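Local coordinates for protein N-acetylneuraminate epimerase (PDB 2UVK) that catalyses the interconversion of the alpha and beta anomers of N-acetylneuraminate (sialic acid), probably helping the bacterium to compete for scarce extracellular sialic acid, at residues B[6-15]-B[24-34]; B[283-291]-B[301-309]. All blocks are in the same frame, centred on the assembly; numbering follows the deposited sequence.

Contact 1: residues B[6-15]-B[24-34]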
loop_
_atom_site.group_PDB
_atom_site.type_symbol
_atom_site.label_atom_id
_atom_site.label_comp_id
_atom_site.label_asym_id
_atom_site.label_seq_id
_atom_site.Cartn_x
_atom_site.Cartn_y
_atom_site.Cartn_z
ATOM N N THR B 6 16.428 0.723 32.415
ATOM C CA THR B 6 15.541 -0.297 31.886
ATOM C C THR B 6 16.171 -1.665 32.170
ATOM O O THR B 6 17.403 -1.762 32.255
ATOM C CB THR B 6 15.280 -0.120 30.388
ATOM O OG1 THR B 6 16.521 -0.029 29.695
ATOM C CG2 THR B 6 14.478 1.170 30.146
ATOM N N PRO B 7 15.345 -2.705 32.385
ATOM C CA PRO B 7 15.931 -4.009 32.750
ATOM C C PRO B 7 16.897 -4.647 31.748
ATOM O O PRO B 7 17.725 -5.486 32.131
ATOM C CB PRO B 7 14.701 -4.896 32.980
ATOM C CG PRO B 7 13.622 -3.930 33.359
ATOM C CD PRO B 7 13.874 -2.746 32.465
ATOM N N VAL B 8 16.776 -4.282 30.477
ATOM C CA VAL B 8 17.738 -4.688 29.441
ATOM C C VAL B 8 17.993 -3.462 28.551
ATOM O O VAL B 8 17.170 -2.546 28.559
ATOM C CB VAL B 8 17.221 -5.861 28.596
ATOM C CG1 VAL B 8 17.020 -7.122 29.464
ATOM C CG2 VAL B 8 15.944 -5.485 27.844
ATOM N N PRO B 9 19.129 -3.421 27.814
ATOM C CA PRO B 9 19.377 -2.347 26.836
ATOM C C PRO B 9 18.235 -2.267 25.842
ATOM O O PRO B 9 17.742 -3.286 25.390
ATOM C CB PRO B 9 20.684 -2.776 26.159
ATOM C CG PRO B 9 21.360 -3.668 27.191
ATOM C CD PRO B 9 20.254 -4.379 27.865
ATOM N N PHE B 10 17.790 -1.045 25.538
ATOM C CA PHE B 10 16.444 -0.832 25.008
ATOM C C PHE B 10 16.406 0.150 23.836
ATOM O O PHE B 10 16.173 1.353 24.008
ATOM C CB PHE B 10 15.537 -0.355 26.160
ATOM C CG PHE B 10 14.110 -0.154 25.769
ATOM C CD1 PHE B 10 13.469 1.059 26.028
ATOM C CD2 PHE B 10 13.374 -1.170 25.191
ATOM C CE1 PHE B 10 12.159 1.264 25.652
ATOM C CE2 PHE B 10 12.060 -0.969 24.836
ATOM C CZ PHE B 10 11.451 0.275 25.075
ATOM N N LYS B 11 16.604 -0.375 22.634
ATOM C CA LYS B 11 16.543 0.421 21.411
ATOM C C LYS B 11 15.473 -0.117 20.488
ATOM O O LYS B 11 15.169 -1.309 20.525
ATOM C CB LYS B 11 17.895 0.432 20.679
ATOM C CG LYS B 11 18.342 -0.916 20.069
ATOM C CD LYS B 11 19.686 -0.769 19.393
ATOM C CE LYS B 11 20.131 -2.095 18.820
ATOM N NZ LYS B 11 21.446 -2.022 18.083
ATOM N N SER B 12 14.898 0.759 19.662
ATOM C CA SER B 12 13.921 0.377 18.656
ATOM C C SER B 12 12.609 -0.146 19.224
ATOM O O SER B 12 11.795 -0.731 18.492
ATOM C CB SER B 12 14.519 -0.654 17.684
ATOM O OG SER B 12 15.850 -0.309 17.340
ATOM N N GLY B 13 12.372 0.135 20.512
ATOM C CA GLY B 13 11.172 -0.325 21.197
ATOM C C GLY B 13 10.042 0.672 21.090
ATOM O O GLY B 13 10.130 1.641 20.326
ATOM N N THR B 14 9.028 0.478 21.922
ATOM C CA THR B 14 7.875 1.364 21.920
ATOM C C THR B 14 7.369 1.499 23.354
ATOM O O THR B 14 7.813 0.802 24.235
ATOM C CB THR B 14 6.777 0.848 20.975
ATOM O OG1 THR B 14 5.700 1.797 20.886
ATOM C CG2 THR B 14 6.251 -0.517 21.391
ATOM N N GLY B 15 6.474 2.442 23.584
ATOM C CA GLY B 15 5.922 2.641 24.924
ATOM C C GLY B 15 4.830 3.670 24.883
ATOM O O GLY B 15 4.585 4.299 23.866
ATOM N N ILE B 24 6.673 0.185 28.646
ATOM C CA ILE B 24 7.661 0.039 27.563
ATOM C C ILE B 24 7.860 -1.409 27.185
ATOM O O ILE B 24 7.711 -2.322 27.993
ATOM C CB ILE B 24 9.013 0.629 27.931
ATOM C CG1 ILE B 24 9.593 -0.055 29.171
ATOM C CG2 ILE B 24 8.916 2.147 28.121
ATOM C CD1 ILE B 24 11.012 0.293 29.467
ATOM N N GLY B 25 8.240 -1.634 25.935
ATOM C CA GLY B 25 8.488 -2.985 25.502
ATOM C C GLY B 25 8.973 -3.053 24.071
ATOM O O GLY B 25 9.112 -2.050 23.371
ATOM N N LEU B 26 9.278 -4.275 23.691
ATOM C CA LEU B 26 9.705 -4.597 22.321
ATOM C C LEU B 26 11.069 -4.006 21.981
ATOM O O LEU B 26 11.869 -3.741 22.856
ATOM C CB LEU B 26 8.607 -4.282 21.317
ATOM C CG LEU B 26 7.241 -4.887 21.625
ATOM C CD1 LEU B 26 6.170 -4.507 20.606
ATOM C CD2 LEU B 26 7.346 -6.425 21.812
ATOM N N GLY B 27 11.371 -3.906 20.683
ATOM C CA GLY B 27 12.695 -3.525 20.272
ATOM C C GLY B 27 13.668 -4.538 20.820
ATOM O O GLY B 27 13.381 -5.749 20.801
ATOM N N SER B 28 14.798 -4.076 21.309
ATOM C CA SER B 28 15.839 -4.995 21.801
ATOM C C SER B 28 15.431 -5.701 23.099
ATOM O O SER B 28 16.182 -6.573 23.588
ATOM C CB SER B 28 17.175 -4.275 21.936
ATOM O OG SER B 28 17.081 -3.164 22.798
ATOM N N ALA B 29 14.262 -5.357 23.649
ATOM C CA ALA B 29 13.705 -6.102 24.796
ATOM C C ALA B 29 13.001 -7.399 24.387
ATOM O O ALA B 29 12.523 -8.149 25.236
ATOM C CB ALA B 29 12.785 -5.222 25.630
ATOM N N GLY B 30 12.962 -7.708 23.099
ATOM C CA GLY B 30 12.278 -8.910 22.651
ATOM C C GLY B 30 10.804 -8.830 22.880
ATOM O O GLY B 30 10.204 -7.811 22.583
ATOM N N THR B 31 10.195 -9.902 23.390
ATOM C CA THR B 31 8.775 -9.885 23.662
ATOM C C THR B 31 8.413 -9.242 25.025
ATOM O O THR B 31 7.218 -9.176 25.385
ATOM C CB THR B 31 8.180 -11.287 23.609
ATOM O OG1 THR B 31 8.883 -12.131 24.546
ATOM C CG2 THR B 31 8.313 -11.866 22.194
ATOM N N ALA B 32 9.422 -8.759 25.749
ATOM C CA ALA B 32 9.198 -8.238 27.112
ATOM C C ALA B 32 8.504 -6.880 27.079
ATOM O O ALA B 32 8.800 -6.043 26.231
ATOM C CB ALA B 32 10.487 -8.135 27.861
ATOM N N TRP B 33 7.581 -6.689 28.032
ATOM C CA TRP B 33 6.999 -5.411 28.397
ATOM C C TRP B 33 7.200 -5.200 29.890
ATOM O O TRP B 33 7.284 -6.173 30.648
ATOM C CB TRP B 33 5.514 -5.367 28.069
ATOM C CG TRP B 33 5.295 -5.039 26.630
ATOM C CD1 TRP B 33 5.404 -5.893 25.586
ATOM C CD2 TRP B 33 4.983 -3.757 26.086
ATOM N NE1 TRP B 33 5.141 -5.228 24.407
ATOM C CE2 TRP B 33 4.875 -3.914 24.696
ATOM C CE3 TRP B 33 4.753 -2.488 26.641
ATOM C CZ2 TRP B 33 4.577 -2.853 23.858
ATOM C CZ3 TRP B 33 4.436 -1.445 25.806
ATOM C CH2 TRP B 33 4.353 -1.624 24.436
ATOM N N TYR B 34 7.324 -3.939 30.256
ATOM C CA TYR B 34 7.450 -3.516 31.649
ATOM C C TYR B 34 6.591 -2.300 31.890
ATOM O O TYR B 34 6.334 -1.534 30.985
ATOM C CB TYR B 34 8.892 -3.168 31.981
ATOM C CG TYR B 34 9.910 -4.165 31.501
ATOM C CD1 TYR B 34 10.281 -5.237 32.287
ATOM C CD2 TYR B 34 10.511 -4.015 30.257
ATOM C CE1 TYR B 34 11.231 -6.154 31.834
ATOM C CE2 TYR B 34 11.471 -4.932 29.795
ATOM C CZ TYR B 34 11.819 -5.985 30.586
ATOM O OH TYR B 34 12.778 -6.891 30.108
HETATM O O HOH W 1 18.780 -5.910 25.011
#
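The hydroxyl of Ser28 is gripped by two backbone groups of 6-15: OG donates to Pro9 O over 2.7 Å and accepts from Lys11 N over 2.8 Å, the latter bond nearly straight at 168°. With chi1 at 58°, OG lies between the serine's own N and carbonyl carbon, turned back toward residues 9-11, while Ser28 N returns a bond to Lys11 O. A water donates to both Pro9 O and Ser28 O, giving the Pro9 carbonyl a second donor. Beside this, Gly27 CA presses against Lys11 O, and a side chain there would collide with that oxygen. With CG anti to its backbone N (chi1 -178°), the Phe10 ring reaches the backbone of 24-26, its edge at Gly25 O and Leu26 O (CE2 to Leu26 O 3.4 Å) and one face under Ile24 CD1. That methyl also meets Thr6 CG2 at 3.6 Å. Pro7 CG makes a CH-pi contact over the Tyr34 ring, 3.8 Å from its centroid. Thr14 and Gly25 form an antiparallel hydrogen-bonded pair, joined by Thr14 N to Gly25 O and the reverse bond. Gly25 leaves room for Trp33, whose ring lies over its CA, and Thr14 CG2 lies 3.8 Å from Trp33 CH2. The contact belongs to the first blade of a six-bladed beta-propeller, where strands 14-18, 21-25 and 33-37 are antiparallel neighbours. Strand 67-71 packs on Leu26 and Trp33, whereas Thr6 and Ile24 lean on Ile322 of strand 318-322 in the last blade.

Contact 2: residues B[283-291]-B[301-309]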
loop_
_atom_site.group_PDB
_atom_site.type_symbol
_atom_site.label_atom_id
_atom_site.label_comp_id
_atom_site.label_asym_id
_atom_site.label_seq_id
_atom_site.Cartn_x
_atom_site.Cartn_y
_atom_site.Cartn_z
ATOM N N LYS B 283 26.933 6.521 9.787
ATOM C CA LYS B 283 25.802 7.055 10.560
ATOM C C LYS B 283 26.332 7.850 11.734
ATOM O O LYS B 283 27.212 7.368 12.463
ATOM C CB LYS B 283 24.926 5.922 11.081
ATOM C CG LYS B 283 23.695 6.410 11.820
ATOM C CD LYS B 283 22.838 5.253 12.315
ATOM C CE LYS B 283 21.851 4.851 11.283
ATOM N NZ LYS B 283 21.004 3.741 11.753
ATOM N N SER B 284 25.810 9.062 11.930
ATOM C CA SER B 284 26.132 9.859 13.111
ATOM C C SER B 284 24.877 10.133 13.932
ATOM O O SER B 284 23.776 10.153 13.396
ATOM C CB SER B 284 26.811 11.170 12.722
ATOM O OG SER B 284 26.122 11.834 11.683
ATOM N N TYR B 285 25.076 10.371 15.218
ATOM C CA TYR B 285 23.986 10.530 16.184
ATOM C C TYR B 285 23.972 11.946 16.743
ATOM O O TYR B 285 24.965 12.407 17.311
ATOM C CB TYR B 285 24.175 9.534 17.320
ATOM C CG TYR B 285 24.035 8.102 16.884
ATOM C CD1 TYR B 285 22.856 7.403 17.079
ATOM C CD2 TYR B 285 25.079 7.445 16.246
ATOM C CE1 TYR B 285 22.729 6.086 16.666
ATOM C CE2 TYR B 285 24.956 6.139 15.833
ATOM C CZ TYR B 285 23.780 5.463 16.044
ATOM O OH TYR B 285 23.661 4.151 15.656
ATOM N N SER B 286 22.850 12.636 16.590
ATOM C CA SER B 286 22.758 14.027 17.029
ATOM C C SER B 286 22.642 14.190 18.549
ATOM O O SER B 286 21.966 13.406 19.217
ATOM C CB SER B 286 21.559 14.683 16.376
ATOM O OG SER B 286 21.431 16.031 16.792
ATOM N N THR B 287 23.305 15.215 19.079
ATOM C CA THR B 287 23.157 15.643 20.463
ATOM C C THR B 287 22.295 16.895 20.576
ATOM O O THR B 287 22.020 17.346 21.668
ATOM C CB THR B 287 24.510 15.974 21.128
ATOM O OG1 THR B 287 25.189 16.970 20.361
ATOM C CG2 THR B 287 25.374 14.748 21.230
ATOM N N ASP B 288 21.874 17.445 19.448
ATOM C CA ASP B 288 21.125 18.712 19.444
ATOM C C ASP B 288 19.767 18.601 20.111
ATOM O O ASP B 288 19.085 17.589 19.986
ATOM C CB ASP B 288 20.915 19.190 18.010
ATOM C CG ASP B 288 22.171 19.776 17.387
ATOM O OD1 ASP B 288 23.162 20.049 18.112
ATOM O OD2 ASP B 288 22.154 19.964 16.154
ATOM N N ILE B 289 19.370 19.662 20.814
ATOM C CA ILE B 289 18.004 19.798 21.339
ATOM C C ILE B 289 17.483 21.115 20.796
ATOM O O ILE B 289 18.089 22.164 21.031
ATOM C CB ILE B 289 17.929 19.834 22.865
ATOM C CG1 ILE B 289 18.528 18.567 23.472
ATOM C CG2 ILE B 289 16.477 19.979 23.327
ATOM C CD1 ILE B 289 18.695 18.626 24.980
ATOM N N HIS B 290 16.407 21.029 20.022
ATOM C CA HIS B 290 15.760 22.180 19.408
ATOM C C HIS B 290 14.467 22.434 20.135
ATOM O O HIS B 290 13.758 21.496 20.536
ATOM C CB HIS B 290 15.489 21.936 17.924
ATOM C CG HIS B 290 16.689 21.470 17.170
ATOM N ND1 HIS B 290 17.618 22.338 16.648
ATOM C CD2 HIS B 290 17.138 20.221 16.892
ATOM C CE1 HIS B 290 18.583 21.648 16.066
ATOM N NE2 HIS B 290 18.312 20.361 16.195
ATOM N N LEU B 291 14.177 23.712 20.355
ATOM C CA LEU B 291 12.932 24.095 20.990
ATOM C C LEU B 291 12.130 24.903 19.990
ATOM O O LEU B 291 12.674 25.803 19.339
ATOM C CB LEU B 291 13.213 24.897 22.265
ATOM C CG LEU B 291 11.986 25.198 23.137
ATOM C CD1 LEU B 291 11.395 23.932 23.751
ATOM C CD2 LEU B 291 12.341 26.181 24.247
ATOM N N GLY B 301 19.664 23.411 23.629
ATOM C CA GLY B 301 20.476 22.655 24.559
ATOM C C GLY B 301 21.126 21.494 23.852
ATOM O O GLY B 301 21.119 21.412 22.611
ATOM N N GLU B 302 21.668 20.578 24.638
ATOM C CA GLU B 302 22.272 19.396 24.059
ATOM C C GLU B 302 22.190 18.205 25.001
ATOM O O GLU B 302 22.140 18.356 26.227
ATOM C CB GLU B 302 23.726 19.679 23.695
ATOM C CG GLU B 302 24.604 19.930 24.897
ATOM C CD GLU B 302 25.964 20.493 24.550
ATOM O OE1 GLU B 302 26.556 20.118 23.501
ATOM O OE2 GLU B 302 26.443 21.318 25.355
ATOM N N LEU B 303 22.150 17.024 24.396
ATOM C CA LEU B 303 22.288 15.768 25.105
ATOM C C LEU B 303 23.776 15.540 25.335
ATOM O O LEU B 303 24.587 16.050 24.577
ATOM C CB LEU B 303 21.754 14.631 24.234
ATOM C CG LEU B 303 20.290 14.698 23.788
ATOM C CD1 LEU B 303 19.955 13.507 22.870
ATOM C CD2 LEU B 303 19.361 14.730 24.997
ATOM N N SER B 304 24.114 14.800 26.391
ATOM C CA SER B 304 25.508 14.452 26.703
ATOM C C SER B 304 26.093 13.502 25.662
ATOM O O SER B 304 27.273 13.589 25.327
ATOM C CB SER B 304 25.623 13.815 28.093
ATOM O OG SER B 304 24.940 12.576 28.157
ATOM N N GLN B 305 25.249 12.608 25.153
ATOM C CA GLN B 305 25.623 11.625 24.136
ATOM C C GLN B 305 24.576 11.605 23.029
ATOM O O GLN B 305 23.391 11.744 23.303
ATOM C CB GLN B 305 25.768 10.228 24.757
ATOM C CG GLN B 305 27.027 10.083 25.571
ATOM C CD GLN B 305 27.249 8.688 26.144
ATOM O OE1 GLN B 305 27.051 7.688 25.457
ATOM N NE2 GLN B 305 27.692 8.621 27.409
ATOM N N GLY B 306 25.015 11.458 21.776
ATOM C CA GLY B 306 24.096 11.292 20.655
ATOM C C GLY B 306 23.199 10.086 20.848
ATOM O O GLY B 306 23.655 9.062 21.355
ATOM N N ARG B 307 21.931 10.188 20.450
ATOM C CA ARG B 307 20.954 9.150 20.785
ATOM C C ARG B 307 19.826 9.187 19.761
ATOM O O ARG B 307 19.389 10.269 19.376
ATOM C CB ARG B 307 20.381 9.382 22.193
ATOM C CG ARG B 307 19.472 8.282 22.713
ATOM C CD ARG B 307 18.711 8.726 23.960
ATOM N NE ARG B 307 19.610 9.015 25.069
ATOM C CZ ARG B 307 19.637 8.389 26.253
ATOM N NH1 ARG B 307 18.779 7.429 26.575
ATOM N NH2 ARG B 307 20.520 8.775 27.159
ATOM N N ALA B 308 19.363 8.017 19.353
ATOM C CA ALA B 308 18.241 7.848 18.446
ATOM C C ALA B 308 17.503 6.558 18.808
ATOM O O ALA B 308 18.023 5.725 19.572
ATOM C CB ALA B 308 18.723 7.805 16.988
ATOM N N TYR B 309 16.305 6.400 18.254
ATOM C CA TYR B 309 15.537 5.154 18.336
ATOM C C TYR B 309 15.341 4.648 19.751
ATOM O O TYR B 309 15.738 3.536 20.124
ATOM C CB TYR B 309 16.160 4.082 17.446
ATOM C CG TYR B 309 16.196 4.503 15.998
ATOM C CD1 TYR B 309 15.033 4.539 15.239
ATOM C CD2 TYR B 309 17.386 4.904 15.398
ATOM C CE1 TYR B 309 15.062 4.946 13.910
ATOM C CE2 TYR B 309 17.426 5.299 14.067
ATOM C CZ TYR B 309 16.261 5.316 13.329
ATOM O OH TYR B 309 16.266 5.708 12.003
#
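Ile289 and Leu303 touch at their terminal methyls, CD1 of Ile289 to CD2 of Leu303, 4.0 Å. The isoleucine holds CG1 beside its own backbone N, and its chain runs on extended (chi2 171°), which lays CD1 along the backbone of Glu302, 3.5 Å from Glu302 C. An alanine in place of Ile289 would probably leave a gap beside the Glu302 backbone and deprive Leu303 of this apolar neighbour. Leu303 CB and CG lie against Thr287 O, which accepts a hydrogen bond from Leu303 N at 2.8 Å in the carbonyl plane and is touched by the CA-H of Glu302. The two segments pair at the end of the outer hairpin remote from its turn, in a propeller blade within the sixth Kelch repeat: Asp288 faces Glu302 in a non-hydrogen-bonded pair, and Ile289 faces Gly301 in a hydrogen-bonded one. Just before the pairing, Ser286 OG accepts a hydrogen bond from Asp288 N, forming an ST turn. The Thr287 methyl, CG2, comes 3.4 Å from Gly306 N. Ser286 O receives a weak bond from Arg307 N. Farther along, Tyr285 CB rests on Gly306 C at 3.7 Å, where a side chain on the glycine would hit Tyr285 O. The tyrosine ring, turned back beside its N (chi1 -66°), presents its edge to Arg307 C and meets Ala308 CB obliquely, while its hydroxyl bonds to Glu325.

How the contacts relate
Contact 1 lies in the first blade, and contact 2 joins the two outer strands, 284-293 and 296-302, of the fifth four-stranded sheet, from which 301-309 leads on to the innermost strand of the sixth, 311-315. Their centres are 21 Å apart, yet they touch: Ser12 N lies 2.9 Å from Tyr309 O, a probable hydrogen bond, and Lys11 CB packs against the same oxygen. Residues 6-10 also run beside the last blade, where Thr6 bonds to Thr333 and Phe10 to Gly324 and Val332 through the backbone. Contact 2 is the nearer to the predicted catalytic base, the side chain of Ala308 being about 11 Å from that of Glu209; contact 1 lies away from it.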